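Local structure of aminopeptidase (Aneurinibacillus sp. AM-1, 5IB9) at residues E83-S88 and G150-T155; A141-N146 and A165-T170. The protein probably acts as a zinc-dependent aminopeptidase that trims residues from the N termini of peptides, and carries a protease-associated domain beside its M28-type catalytic domain. One frame throughout, in Å; residues are numbered along the deposited sequence.

Two contacts in and around the protease-associated domain interlock along the chain. From the N terminus, residues 83-88 come first; contact 1 closes a long loop back to them when residues 150-155 arrive, after helix 127-136 and strand 141-145. Contact 2 opens inside that loop, at 141-146, and closes beyond it, at 165-170, so the two cross. Contact 2 pairs strands 141-145 and 165-169, whereas contact 1 ties the loop joining those strands to the short strand 83-84 and the turn after it. That strand adds itself to 165-169, its antiparallel neighbour, with Glu-83 O 2.7 Å from Gly-168 N, a probable hydrogen bond.

Contact 1: residues E83-S88 and G150-T155; sequences EAFTYS and GKLNGT
Phe-85 packs against residues 150-155, its ring touching Gly-154 and Leu-152. From CB, 4.0 Å from Gly-154 O, the side chain leaves with CG anti to its own carbonyl carbon (chi1 -82°), which lays the CD2 side of the ring along Gly-154. CD2 comes to 3.6 Å from Gly-154 C, and Thr-155 N lies at that edge of the ring, near its plane; CE2 passes Gly-154 CA; CZ ends 3.7 Å from Leu-152 CD2, the two side chains crossing obliquely. Phe-85 also meets Ile-144 and the ring of Phe-127, where the loop between strands 141-145 and 165-169 of the protease-associated domain passes the residues after strand 83-84. Thr-86 N donates to Gly-154 O (3.0 Å, 173°) and, with Thr-86 also bonded to the backbone of Leu-156, the chains form a single bridge at Thr-86 and Thr-155. Nearby, a water accepts from Gly-154 N and donates to Ala-84 O. At the outer end Glu-83 OE2 and Lys-151 NZ form a long salt bridge of 3.8 Å, with a second water linking the same two atoms. Thr-155 OG1, hydrogen-bonded to Gly-157 N, meets the edge of the Tyr-87 ring 3.7 Å from CD1.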
ATOM      1  N   GLU A  83     -24.729  17.820  -4.329  1.00 46.63           N
ATOM      2  CA  GLU A  83     -23.349  17.469  -4.748  1.00 45.37           C
ATOM      3  C   GLU A  83     -22.950  16.067  -4.231  1.00 43.37           C
ATOM      4  O   GLU A  83     -22.735  15.911  -3.007  1.00 42.49           O
ATOM      5  CB  GLU A  83     -22.333  18.507  -4.187  1.00 45.91           C
ATOM      6  CG  GLU A  83     -22.510  19.976  -4.693  1.00 50.54           C
ATOM      7  CD  GLU A  83     -22.084  20.166  -6.161  1.00 56.76           C
ATOM      8  OE1 GLU A  83     -20.863  20.311  -6.398  1.00 59.25           O
ATOM      9  OE2 GLU A  83     -22.962  20.181  -7.070  1.00 58.32           O
ATOM     10  N   ALA A  84     -22.828  15.079  -5.137  1.00 40.07           N
ATOM     11  CA  ALA A  84     -22.260  13.748  -4.780  1.00 37.83           C
ATOM     12  C   ALA A  84     -20.861  13.855  -4.183  1.00 36.19           C
ATOM     13  O   ALA A  84     -19.971  14.560  -4.714  1.00 35.91           O
ATOM     14  CB  ALA A  84     -22.235  12.814  -5.974  1.00 38.14           C
ATOM     15  N   PHE A  85     -20.630  13.134  -3.099  1.00 33.30           N
ATOM     16  CA  PHE A  85     -19.312  13.107  -2.521  1.00 32.02           C
ATOM     17  C   PHE A  85     -18.452  12.235  -3.468  1.00 30.56           C
ATOM     18  O   PHE A  85     -18.981  11.325  -4.132  1.00 29.28           O
ATOM     19  CB  PHE A  85     -19.328  12.488  -1.112  1.00 31.36           C
ATOM     20  CG  PHE A  85     -19.739  13.454  -0.018  1.00 33.48           C
ATOM     21  CD1 PHE A  85     -21.090  13.582   0.340  1.00 33.67           C
ATOM     22  CD2 PHE A  85     -18.795  14.220   0.678  1.00 34.05           C
ATOM     23  CE1 PHE A  85     -21.476  14.475   1.353  1.00 33.12           C
ATOM     24  CE2 PHE A  85     -19.180  15.129   1.691  1.00 36.73           C
ATOM     25  CZ  PHE A  85     -20.535  15.242   2.031  1.00 35.20           C
ATOM     26  N   THR A  86     -17.142  12.524  -3.542  1.00 31.06           N
ATOM     27  CA  THR A  86     -16.263  11.704  -4.386  1.00 29.29           C
ATOM     28  C   THR A  86     -16.195  10.315  -3.769  1.00 26.61           C
ATOM     29  O   THR A  86     -16.058  10.196  -2.564  1.00 26.81           O
ATOM     30  CB  THR A  86     -14.846  12.310  -4.443  1.00 31.00           C
ATOM     31  OG1 THR A  86     -14.926  13.597  -5.052  1.00 34.94           O
ATOM     32  CG2 THR A  86     -13.931  11.423  -5.302  1.00 33.73           C
ATOM     33  N   TYR A  87     -16.327   9.283  -4.605  1.00 25.70           N
ATOM     34  CA  TYR A  87     -16.431   7.880  -4.210  1.00 25.43           C
ATOM     35  C   TYR A  87     -17.829   7.460  -3.742  1.00 24.78           C
ATOM     36  O   TYR A  87     -18.027   6.326  -3.260  1.00 25.49           O
ATOM     37  CB  TYR A  87     -15.371   7.438  -3.205  1.00 23.22           C
ATOM     38  CG  TYR A  87     -13.966   7.551  -3.795  1.00 26.18           C
ATOM     39  CD1 TYR A  87     -13.128   8.587  -3.412  1.00 30.54           C
ATOM     40  CD2 TYR A  87     -13.525   6.624  -4.734  1.00 27.98           C
ATOM     41  CE1 TYR A  87     -11.844   8.720  -3.968  1.00 30.70           C
ATOM     42  CE2 TYR A  87     -12.256   6.736  -5.286  1.00 25.50           C
ATOM     43  CZ  TYR A  87     -11.445   7.769  -4.910  1.00 33.32           C
ATOM     44  OH  TYR A  87     -10.195   7.844  -5.480  1.00 32.67           O
ATOM     45  N   SER A  88     -18.793   8.349  -3.950  1.00 24.61           N
ATOM     46  CA  SER A  88     -20.176   7.921  -3.671  1.00 24.88           C
ATOM     47  C   SER A  88     -20.622   6.768  -4.573  1.00 25.24           C
ATOM     48  O   SER A  88     -20.466   6.849  -5.784  1.00 26.91           O
ATOM     49  CB  SER A  88     -21.153   9.114  -3.802  1.00 24.13           C
ATOM     50  OG  SER A  88     -22.492   8.649  -3.592  1.00 26.28           O
ATOM     51  N   GLY A 150     -21.883  28.311   1.768  1.00 58.51           N
ATOM     52  CA  GLY A 150     -21.685  27.700   0.440  1.00 57.91           C
ATOM     53  C   GLY A 150     -21.826  26.178   0.312  1.00 57.93           C
ATOM     54  O   GLY A 150     -22.093  25.465   1.312  1.00 58.13           O
ATOM     55  N   LYS A 151     -21.647  25.692  -0.928  1.00 56.76           N
ATOM     56  CA  LYS A 151     -21.781  24.272  -1.296  1.00 55.45           C
ATOM     57  C   LYS A 151     -20.899  23.303  -0.497  1.00 54.46           C
ATOM     58  O   LYS A 151     -19.813  23.670  -0.020  1.00 54.39           O
ATOM     59  CB  LYS A 151     -21.556  24.061  -2.796  1.00 55.60           C
ATOM     60  CG  LYS A 151     -22.613  24.674  -3.706  1.00 56.27           C
ATOM     61  CD  LYS A 151     -22.598  24.041  -5.096  1.00 58.34           C
ATOM     62  CE  LYS A 151     -23.746  24.565  -5.971  1.00 59.46           C
ATOM     63  NZ  LYS A 151     -23.913  23.851  -7.286  1.00 59.91           N
ATOM     64  N   LEU A 152     -21.402  22.071  -0.338  1.00 52.90           N
ATOM     65  CA  LEU A 152     -20.664  20.980   0.314  1.00 51.56           C
ATOM     66  C   LEU A 152     -20.189  19.961  -0.727  1.00 50.64           C
ATOM     67  O   LEU A 152     -20.941  19.144  -1.254  1.00 49.46           O
ATOM     68  CB  LEU A 152     -21.450  20.304   1.455  1.00 51.48           C
ATOM     69  CG  LEU A 152     -20.721  19.185   2.191  1.00 52.20           C
ATOM     70  CD1 LEU A 152     -19.426  19.684   2.803  1.00 52.60           C
ATOM     71  CD2 LEU A 152     -21.604  18.575   3.279  1.00 53.78           C
ATOM     72  N   ASN A 153     -18.912  20.089  -1.052  1.00 49.61           N
ATOM     73  CA  ASN A 153     -18.228  19.179  -1.936  1.00 47.90           C
ATOM     74  C   ASN A 153     -17.241  18.544  -1.014  1.00 46.19           C
ATOM     75  O   ASN A 153     -16.799  19.168  -0.040  1.00 47.67           O
ATOM     76  CB  ASN A 153     -17.506  19.956  -3.031  1.00 47.89           C
ATOM     77  CG  ASN A 153     -18.449  20.729  -3.899  1.00 47.97           C
ATOM     78  OD1 ASN A 153     -19.144  20.165  -4.738  1.00 48.26           O
ATOM     79  ND2 ASN A 153     -18.487  22.031  -3.703  1.00 49.72           N
ATOM     80  N   GLY A 154     -16.900  17.297  -1.284  1.00 43.72           N
ATOM     81  CA  GLY A 154     -15.956  16.633  -0.422  1.00 40.38           C
ATOM     82  C   GLY A 154     -15.782  15.233  -0.923  1.00 37.58           C
ATOM     83  O   GLY A 154     -16.263  14.893  -2.005  0.87 35.84           O
ATOM     84  N   THR A 155     -15.152  14.422  -0.094  1.00 36.17           N
ATOM     85  CA  THR A 155     -14.780  13.089  -0.488  1.00 35.01           C
ATOM     86  C   THR A 155     -14.890  12.065   0.648  1.00 34.57           C
ATOM     87  O   THR A 155     -14.631  12.343   1.819  1.00 34.66           O
ATOM     88  CB  THR A 155     -13.306  13.105  -1.109  1.00 35.41           C
ATOM     89  OG1 THR A 155     -12.919  11.769  -1.512  1.00 32.17           O
ATOM     90  CG2 THR A 155     -12.313  13.723  -0.099  1.00 33.80           C
TER
HETATM   91  O   HOH W   1     -22.431  21.826  -9.073  1.00 56.13           O
HETATM   92  O   HOH W   2     -18.105  16.537  -4.006  1.00 47.39           O

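Contact 2: residues A141-N146 and A165-T170; sequences AVIIYN and AAVGIT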
ATOM      1  N   ALA A 141     -29.162   5.614   1.676  1.00 25.10           N
ATOM      2  CA  ALA A 141     -28.441   6.777   1.199  1.00 23.02           C
ATOM      3  C   ALA A 141     -28.254   7.741   2.352  1.00 20.63           C
ATOM      4  O   ALA A 141     -28.904   7.628   3.391  1.00 19.55           O
ATOM      5  CB  ALA A 141     -29.190   7.444   0.030  1.00 23.98           C
ATOM      6  N   VAL A 142     -27.368   8.698   2.168  1.00 19.11           N
ATOM      7  CA  VAL A 142     -26.992   9.664   3.214  1.00 19.72           C
ATOM      8  C   VAL A 142     -26.983  11.041   2.587  1.00 19.87           C
ATOM      9  O   VAL A 142     -26.521  11.244   1.465  1.00 21.87           O
ATOM     10  CB  VAL A 142     -25.607   9.357   3.825  1.00 20.05           C
ATOM     11  CG1 VAL A 142     -25.183  10.442   4.612  1.00 22.78           C
ATOM     12  CG2 VAL A 142     -25.675   8.039   4.620  1.00 20.36           C
ATOM     13  N   ILE A 143     -27.635  11.991   3.269  1.00 21.76           N
ATOM     14  CA  ILE A 143     -27.541  13.400   2.893  1.00 23.11           C
ATOM     15  C   ILE A 143     -26.792  14.124   3.996  1.00 25.13           C
ATOM     16  O   ILE A 143     -27.152  14.095   5.192  1.00 24.05           O
ATOM     17  CB  ILE A 143     -28.917  14.049   2.697  1.00 22.61           C
ATOM     18  CG1 ILE A 143     -29.659  13.428   1.530  1.00 23.44           C
ATOM     19  CG2 ILE A 143     -28.789  15.596   2.553  1.00 23.27           C
ATOM     20  CD1 ILE A 143     -31.206  13.678   1.608  1.00 20.76           C
ATOM     21  N   ILE A 144     -25.637  14.725   3.638  1.00 26.06           N
ATOM     22  CA  ILE A 144     -24.854  15.410   4.611  1.00 27.33           C
ATOM     23  C   ILE A 144     -25.043  16.919   4.374  1.00 29.18           C
ATOM     24  O   ILE A 144     -25.060  17.394   3.216  1.00 31.46           O
ATOM     25  CB  ILE A 144     -23.334  15.000   4.545  1.00 27.08           C
ATOM     26  CG1 ILE A 144     -23.177  13.498   4.786  1.00 29.43           C
ATOM     27  CG2 ILE A 144     -22.618  15.773   5.626  1.00 25.45           C
ATOM     28  CD1 ILE A 144     -21.799  12.995   4.587  1.00 29.29           C
ATOM     29  N   TYR A 145     -25.289  17.665   5.441  1.00 31.72           N
ATOM     30  CA  TYR A 145     -25.484  19.098   5.259  1.00 33.02           C
ATOM     31  C   TYR A 145     -24.377  19.946   5.902  1.00 34.22           C
ATOM     32  O   TYR A 145     -23.779  19.589   6.961  1.00 33.67           O
ATOM     33  CB  TYR A 145     -26.878  19.572   5.697  1.00 32.66           C
ATOM     34  CG  TYR A 145     -27.225  19.442   7.159  1.00 34.09           C
ATOM     35  CD1 TYR A 145     -27.162  20.544   8.003  1.00 33.85           C
ATOM     36  CD2 TYR A 145     -27.758  18.240   7.685  1.00 35.80           C
ATOM     37  CE1 TYR A 145     -27.547  20.457   9.349  1.00 35.18           C
ATOM     38  CE2 TYR A 145     -28.141  18.124   9.047  1.00 32.12           C
ATOM     39  CZ  TYR A 145     -28.064  19.259   9.866  1.00 36.87           C
ATOM     40  OH  TYR A 145     -28.410  19.207  11.214  1.00 36.12           O
ATOM     41  N   ASN A 146     -24.116  21.068   5.240  1.00 38.74           N
ATOM     42  CA  ASN A 146     -22.932  21.902   5.560  1.00 42.86           C
ATOM     43  C   ASN A 146     -22.948  22.539   6.950  1.00 46.14           C
ATOM     44  O   ASN A 146     -24.022  22.742   7.579  1.00 46.43           O
ATOM     45  CB  ASN A 146     -22.658  22.935   4.454  1.00 42.30           C
ATOM     46  CG  ASN A 146     -21.167  23.200   4.252  1.00 42.84           C
ATOM     47  OD1 ASN A 146     -20.316  22.785   5.066  1.00 41.41           O
ATOM     48  ND2 ASN A 146     -20.855  23.917   3.182  1.00 45.08           N
ATOM     49  N   ALA A 165     -24.869   5.675  -1.255  1.00 24.40           N
ATOM     50  CA  ALA A 165     -24.778   6.972  -1.897  1.00 23.35           C
ATOM     51  C   ALA A 165     -24.783   8.103  -0.866  1.00 24.05           C
ATOM     52  O   ALA A 165     -25.518   8.038   0.135  1.00 22.66           O
ATOM     53  CB  ALA A 165     -25.934   7.134  -2.940  1.00 25.99           C
ATOM     54  N   ALA A 166     -23.983   9.139  -1.103  1.00 23.69           N
ATOM     55  CA  ALA A 166     -23.815  10.218  -0.172  1.00 24.27           C
ATOM     56  C   ALA A 166     -23.798  11.500  -0.968  1.00 26.08           C
ATOM     57  O   ALA A 166     -23.038  11.606  -1.948  1.00 25.64           O
ATOM     58  CB  ALA A 166     -22.501  10.044   0.594  1.00 24.92           C
ATOM     59  N   VAL A 167     -24.647  12.465  -0.582  1.00 26.14           N
ATOM     60  CA  VAL A 167     -24.727  13.754  -1.282  1.00 29.03           C
ATOM     61  C   VAL A 167     -24.707  14.852  -0.263  1.00 30.47           C
ATOM     62  O   VAL A 167     -25.227  14.712   0.848  1.00 29.74           O
ATOM     63  CB  VAL A 167     -25.977  13.875  -2.163  1.00 28.08           C
ATOM     64  CG1 VAL A 167     -26.066  12.739  -3.123  1.00 29.84           C
ATOM     65  CG2 VAL A 167     -27.259  13.878  -1.288  1.00 31.44           C
ATOM     66  N   GLY A 168     -24.069  15.964  -0.625  1.00 32.53           N
ATOM     67  CA  GLY A 168     -23.864  17.074   0.304  1.00 34.21           C
ATOM     68  C   GLY A 168     -24.801  18.195  -0.110  1.00 36.53           C
ATOM     69  O   GLY A 168     -25.129  18.331  -1.301  1.00 37.20           O
ATOM     70  N   ILE A 169     -25.290  18.940   0.887  1.00 37.65           N
ATOM     71  CA  ILE A 169     -26.247  20.037   0.670  1.00 38.21           C
ATOM     72  C   ILE A 169     -25.900  21.192   1.611  1.00 38.49           C
ATOM     73  O   ILE A 169     -25.156  21.018   2.612  1.00 36.96           O
ATOM     74  CB  ILE A 169     -27.737  19.592   0.861  1.00 37.43           C
ATOM     75  CG1 ILE A 169     -28.038  19.265   2.329  1.00 37.35           C
ATOM     76  CG2 ILE A 169     -28.073  18.422  -0.046  1.00 39.82           C
ATOM     77  CD1 ILE A 169     -29.582  18.974   2.557  1.00 32.42           C
ATOM     78  N   THR A 170     -26.462  22.373   1.291  1.00 42.33           N
ATOM     79  CA  THR A 170     -26.152  23.637   1.995  1.00 45.31           C
ATOM     80  C   THR A 170     -26.549  23.620   3.481  1.00 47.01           C
ATOM     81  O   THR A 170     -27.539  22.959   3.861  1.00 48.03           O
ATOM     82  CB  THR A 170     -26.797  24.869   1.242  1.00 45.93           C
ATOM     83  OG1 THR A 170     -28.217  24.722   1.161  1.00 46.93           O
ATOM     84  CG2 THR A 170     -26.282  24.963  -0.180  1.00 45.98           C
TER
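Parallel pairing of neighbouring strands in the core of the protease-associated domain brings 141-145 alongside 165-169, in register from Val-142 opposite Ala-166 to Tyr-145 opposite Ile-169. Five backbone hydrogen bonds join them. Val-142 and Ile-144 each use both N and O: Val-142 N goes to Ala-165 O and its O receives Val-167 N, while Ile-144 N goes to Val-167 O at 2.8 Å and its O receives Ile-169 N. Asn-146 N to Ile-169 O ends the series. CA-H groups supplement it, as where Gly-168 CA comes to 3.2 Å from Ile-144 O.

The side-chain contacts gather on the face of Ile-143, Val-167, Tyr-145 and Ile-169. Ile-143 and Val-167 lie side by side, pointing the same way, with Ile-143 CG1 3.7 Å from Val-167 CG2. Ile-169 holds CG1 between its backbone N and carbonyl carbon (chi1 68°), which turns that branch toward the other strand: CG1 lies 3.6 Å from Tyr-145 CB, and CD1 beyond it presses on Ile-143 CG2 at 3.5 Å, tighter than usual for two carbons. Replacing Ile-169 with an alanine would probably open a gap beside Tyr-145 CB and leave Ile-143 CG2 without its closest neighbour on this strand. Val-191 of strand 187-210 touches both Ile-143 and Val-167 on this face. On the other face Ile-144 meets Phe-85 and Leu-152 of contact 1, and Gly-168 adds no side chain.

Past the strands, Asn-146 ND2 is hydrogen-bonded to Gly-150 O, and Thr-170 serves as N-cap of helix 171-182, its OG1 accepting from Glu-173 N. Cohesion here thus comes from backbone bonds and apolar side chains in a buried setting, and the cross-strand pairing involves no charged side chain.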